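Local coordinates for putative nucleoprotein (Infectious salmon anemia virus, PDB 4EWC) that encapsidates the negative-strand viral RNA, protecting it from nucleases and forming the ribonucleoprotein that serves as template for transcription and replication, at residues A[68-76]-A[97-105]. Numbering follows the deposited sequence.
Sequences VYVDKKIRK and AIERSVEFD
The Tyr69 ring turns a face to the edge of Phe104 in an offset edge-to-face pair, centroids 5.8 Å apart and planes at 74°, while Asp71 N lies over the centre of the opposite face and Ser101 O and Asp105 OD2 sit at the ring edge. Asp71 C and Lys72 CA lie over one face of the Arg75 guanidinium, offset toward its rim, and Val102 CA lies over the rim of the other, while Tyr69 CE1 and Ile98 CD1 come at its edge. Arg75 NH2 forms a salt bridge with Asp105 OD2 at 2.6 Å, nearly along the oxygen's C-O axis, the planes 71° apart. Tyr69 OH donates to Asp105 OD1 at 2.9 Å, on its syn side, so the carboxylate is held at both atoms. Arg75 is a knob in the hole of Ile98, Ser101, Val102 and Asp105, where the start of helix 72-80 and the loop before it pack on helix 96-114 in the N-terminal region. Ile98 CD1 packs alongside the bent Arg75 chain (chi3 72°), touching CB and NE, and meets Val70 CB at 3.5 Å. Ser101 OG accepts from Val70 N at 3.1 Å and donates to Ala97 O. Lys280 of helix 279-284 touches Tyr69 and Phe104.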
ATOM      1  N   VAL A  68      11.679  -4.607 -28.011  1.00 86.56           N
ATOM      2  CA  VAL A  68      12.189  -3.428 -27.307  1.00 86.61           C
ATOM      3  C   VAL A  68      13.651  -3.094 -27.671  1.00 83.23           C
ATOM      4  O   VAL A  68      13.974  -1.934 -27.887  1.00 83.54           O
ATOM      5  CB  VAL A  68      12.012  -3.549 -25.758  1.00 84.96           C
ATOM      6  CG1 VAL A  68      12.102  -2.185 -25.086  1.00 80.89           C
ATOM      7  CG2 VAL A  68      10.672  -4.201 -25.427  1.00 91.50           C
ATOM      8  N   TYR A  69      14.528  -4.095 -27.760  1.00 79.01           N
ATOM      9  CA  TYR A  69      15.949  -3.823 -28.034  1.00 83.23           C
ATOM     10  C   TYR A  69      16.303  -3.657 -29.514  1.00 85.40           C
ATOM     11  O   TYR A  69      16.318  -4.633 -30.277  1.00 85.23           O
ATOM     12  CB  TYR A  69      16.875  -4.882 -27.411  1.00 82.51           C
ATOM     13  CG  TYR A  69      18.352  -4.568 -27.617  1.00 80.23           C
ATOM     14  CD1 TYR A  69      18.960  -3.520 -26.931  1.00 81.52           C
ATOM     15  CD2 TYR A  69      19.125  -5.298 -28.509  1.00 76.71           C
ATOM     16  CE1 TYR A  69      20.295  -3.215 -27.119  1.00 81.29           C
ATOM     17  CE2 TYR A  69      20.463  -5.010 -28.696  1.00 75.93           C
ATOM     18  CZ  TYR A  69      21.046  -3.959 -28.009  1.00 83.19           C
ATOM     19  OH  TYR A  69      22.384  -3.652 -28.195  1.00 79.63           O
ATOM     20  N   VAL A  70      16.627  -2.428 -29.911  1.00 84.54           N
ATOM     21  CA  VAL A  70      16.880  -2.148 -31.323  1.00 89.42           C
ATOM     22  C   VAL A  70      18.281  -2.535 -31.822  1.00 93.09           C
ATOM     23  O   VAL A  70      18.462  -2.804 -33.008  1.00 98.39           O
ATOM     24  CB  VAL A  70      16.571  -0.695 -31.674  1.00 85.74           C
ATOM     25  CG1 VAL A  70      16.609  -0.491 -33.183  1.00 89.22           C
ATOM     26  CG2 VAL A  70      15.209  -0.321 -31.134  1.00 86.01           C
ATOM     27  N   ASP A  71      19.260  -2.585 -30.926  1.00 87.53           N
ATOM     28  CA  ASP A  71      20.618  -2.996 -31.295  1.00 87.08           C
ATOM     29  C   ASP A  71      21.334  -1.960 -32.134  1.00 88.71           C
ATOM     30  O   ASP A  71      20.712  -1.073 -32.709  1.00 94.74           O
ATOM     31  CB  ASP A  71      20.658  -4.379 -31.975  1.00 83.22           C
ATOM     32  N   LYS A  72      22.653  -2.092 -32.202  1.00 88.97           N
ATOM     33  CA  LYS A  72      23.521  -1.025 -32.688  1.00 92.00           C
ATOM     34  C   LYS A  72      23.431  -0.807 -34.187  1.00 96.37           C
ATOM     35  O   LYS A  72      23.111   0.292 -34.640  1.00 94.96           O
ATOM     36  CB  LYS A  72      24.974  -1.290 -32.295  1.00 94.63           C
ATOM     37  N   LYS A  73      23.726  -1.848 -34.958  1.00 92.18           N
ATOM     38  CA  LYS A  73      23.740  -1.714 -36.408  1.00 88.59           C
ATOM     39  C   LYS A  73      22.393  -1.228 -36.942  1.00 92.95           C
ATOM     40  O   LYS A  73      22.341  -0.376 -37.829  1.00 95.69           O
ATOM     41  CB  LYS A  73      24.148  -3.029 -37.073  1.00 90.95           C
ATOM     42  N   ILE A  74      21.304  -1.742 -36.383  1.00 94.51           N
ATOM     43  CA  ILE A  74      19.973  -1.333 -36.821  1.00 93.09           C
ATOM     44  C   ILE A  74      19.626   0.085 -36.371  1.00 96.86           C
ATOM     45  O   ILE A  74      18.855   0.779 -37.038  1.00 95.94           O
ATOM     46  CB  ILE A  74      18.878  -2.316 -36.344  1.00 89.95           C
ATOM     47  N   ARG A  75      20.192   0.526 -35.250  1.00 95.18           N
ATOM     48  CA  ARG A  75      19.899   1.875 -34.763  1.00 95.50           C
ATOM     49  C   ARG A  75      20.692   2.923 -35.538  1.00 91.66           C
ATOM     50  O   ARG A  75      20.232   4.043 -35.716  1.00 88.97           O
ATOM     51  CB  ARG A  75      20.145   2.000 -33.254  1.00 95.62           C
ATOM     52  CG  ARG A  75      21.594   2.107 -32.839  1.00 93.75           C
ATOM     53  CD  ARG A  75      21.731   2.467 -31.378  1.00 95.68           C
ATOM     54  NE  ARG A  75      21.361   1.370 -30.490  1.00 92.20           N
ATOM     55  CZ  ARG A  75      22.226   0.642 -29.792  1.00 92.48           C
ATOM     56  NH1 ARG A  75      23.527   0.885 -29.873  1.00 91.24           N
ATOM     57  NH2 ARG A  75      21.785  -0.332 -29.009  1.00 91.61           N
ATOM     58  N   LYS A  76      21.877   2.537 -36.006  1.00 92.71           N
ATOM     59  CA  LYS A  76      22.711   3.405 -36.829  1.00 94.14           C
ATOM     60  C   LYS A  76      22.104   3.581 -38.221  1.00 98.33           C
ATOM     61  O   LYS A  76      22.131   4.672 -38.791  1.00 96.81           O
ATOM     62  CB  LYS A  76      24.128   2.833 -36.944  1.00 89.71           C
ATOM     63  N   ALA A  97      12.226   3.584 -27.704  1.00 94.86           N
ATOM     64  CA  ALA A  97      12.745   2.234 -27.549  1.00 92.21           C
ATOM     65  C   ALA A  97      14.210   2.145 -27.972  1.00 89.77           C
ATOM     66  O   ALA A  97      14.862   1.130 -27.746  1.00 89.20           O
ATOM     67  CB  ALA A  97      11.894   1.244 -28.328  1.00 88.47           C
ATOM     68  N   ILE A  98      14.732   3.208 -28.575  1.00 89.08           N
ATOM     69  CA  ILE A  98      16.151   3.245 -28.921  1.00 90.33           C
ATOM     70  C   ILE A  98      16.985   4.025 -27.897  1.00 91.87           C
ATOM     71  O   ILE A  98      18.184   3.761 -27.736  1.00 91.33           O
ATOM     72  CB  ILE A  98      16.404   3.778 -30.355  1.00 93.92           C
ATOM     73  CG1 ILE A  98      17.829   3.455 -30.797  1.00 94.38           C
ATOM     74  CG2 ILE A  98      16.167   5.264 -30.430  1.00 94.08           C
ATOM     75  CD1 ILE A  98      18.264   2.082 -30.376  1.00 93.63           C
ATOM     76  N   GLU A  99      16.349   4.966 -27.199  1.00 90.50           N
ATOM     77  CA  GLU A  99      17.011   5.686 -26.108  1.00 90.76           C
ATOM     78  C   GLU A  99      17.197   4.739 -24.930  1.00 89.62           C
ATOM     79  O   GLU A  99      18.244   4.726 -24.292  1.00 88.50           O
ATOM     80  CB  GLU A  99      16.192   6.903 -25.675  1.00 87.57           C
ATOM     81  N   ARG A 100      16.160   3.948 -24.661  1.00 89.44           N
ATOM     82  CA  ARG A 100      16.219   2.890 -23.666  1.00 87.33           C
ATOM     83  C   ARG A 100      17.188   1.780 -24.078  1.00 85.18           C
ATOM     84  O   ARG A 100      17.745   1.094 -23.224  1.00 91.43           O
ATOM     85  CB  ARG A 100      14.828   2.302 -23.412  1.00 81.11           C
ATOM     86  N   SER A 101      17.394   1.604 -25.380  1.00 80.34           N
ATOM     87  CA  SER A 101      18.244   0.520 -25.870  1.00 85.41           C
ATOM     88  C   SER A 101      19.728   0.836 -25.734  1.00 85.24           C
ATOM     89  O   SER A 101      20.513   0.001 -25.270  1.00 83.04           O
ATOM     90  CB  SER A 101      17.911   0.143 -27.323  1.00 87.47           C
ATOM     91  OG  SER A 101      16.704  -0.596 -27.406  1.00 85.89           O
ATOM     92  N   VAL A 102      20.121   2.037 -26.139  1.00 85.85           N
ATOM     93  CA  VAL A 102      21.515   2.459 -25.975  1.00 89.70           C
ATOM     94  C   VAL A 102      21.864   2.683 -24.491  1.00 87.40           C
ATOM     95  O   VAL A 102      22.985   2.402 -24.062  1.00 82.23           O
ATOM     96  CB  VAL A 102      21.843   3.717 -26.810  1.00 89.74           C
ATOM     97  CG1 VAL A 102      21.007   4.909 -26.354  1.00 92.64           C
ATOM     98  CG2 VAL A 102      23.332   4.034 -26.744  1.00 85.94           C
ATOM     99  N   GLU A 103      20.892   3.176 -23.722  1.00 85.42           N
ATOM    100  CA  GLU A 103      21.018   3.287 -22.278  1.00 84.67           C
ATOM    101  C   GLU A 103      21.326   1.913 -21.688  1.00 83.78           C
ATOM    102  O   GLU A 103      22.242   1.750 -20.869  1.00 76.60           O
ATOM    103  CB  GLU A 103      19.727   3.842 -21.666  1.00 79.27           C
ATOM    104  N   PHE A 104      20.551   0.925 -22.120  1.00 81.82           N
ATOM    105  CA  PHE A 104      20.769  -0.446 -21.705  1.00 80.37           C
ATOM    106  C   PHE A 104      22.186  -0.905 -22.049  1.00 80.31           C
ATOM    107  O   PHE A 104      22.842  -1.570 -21.242  1.00 77.48           O
ATOM    108  CB  PHE A 104      19.735  -1.384 -22.336  1.00 76.67           C
ATOM    109  CG  PHE A 104      20.092  -2.839 -22.209  1.00 74.40           C
ATOM    110  CD1 PHE A 104      19.913  -3.513 -20.998  1.00 76.30           C
ATOM    111  CD2 PHE A 104      20.625  -3.529 -23.289  1.00 73.66           C
ATOM    112  CE1 PHE A 104      20.253  -4.856 -20.872  1.00 71.74           C
ATOM    113  CE2 PHE A 104      20.972  -4.871 -23.175  1.00 77.96           C
ATOM    114  CZ  PHE A 104      20.784  -5.540 -21.966  1.00 76.29           C
ATOM    115  N   ASP A 105      22.656  -0.555 -23.246  1.00 82.32           N
ATOM    116  CA  ASP A 105      24.005  -0.930 -23.678  1.00 81.29           C
ATOM    117  C   ASP A 105      25.077  -0.398 -22.727  1.00 79.95           C
ATOM    118  O   ASP A 105      26.065  -1.077 -22.447  1.00 77.92           O
ATOM    119  CB  ASP A 105      24.285  -0.436 -25.101  1.00 81.77           C
ATOM    120  CG  ASP A 105      23.903  -1.456 -26.166  1.00 87.94           C
ATOM    121  OD1 ASP A 105      23.950  -2.682 -25.893  1.00 81.42           O
ATOM    122  OD2 ASP A 105      23.564  -1.026 -27.293  1.00 89.35           O
TER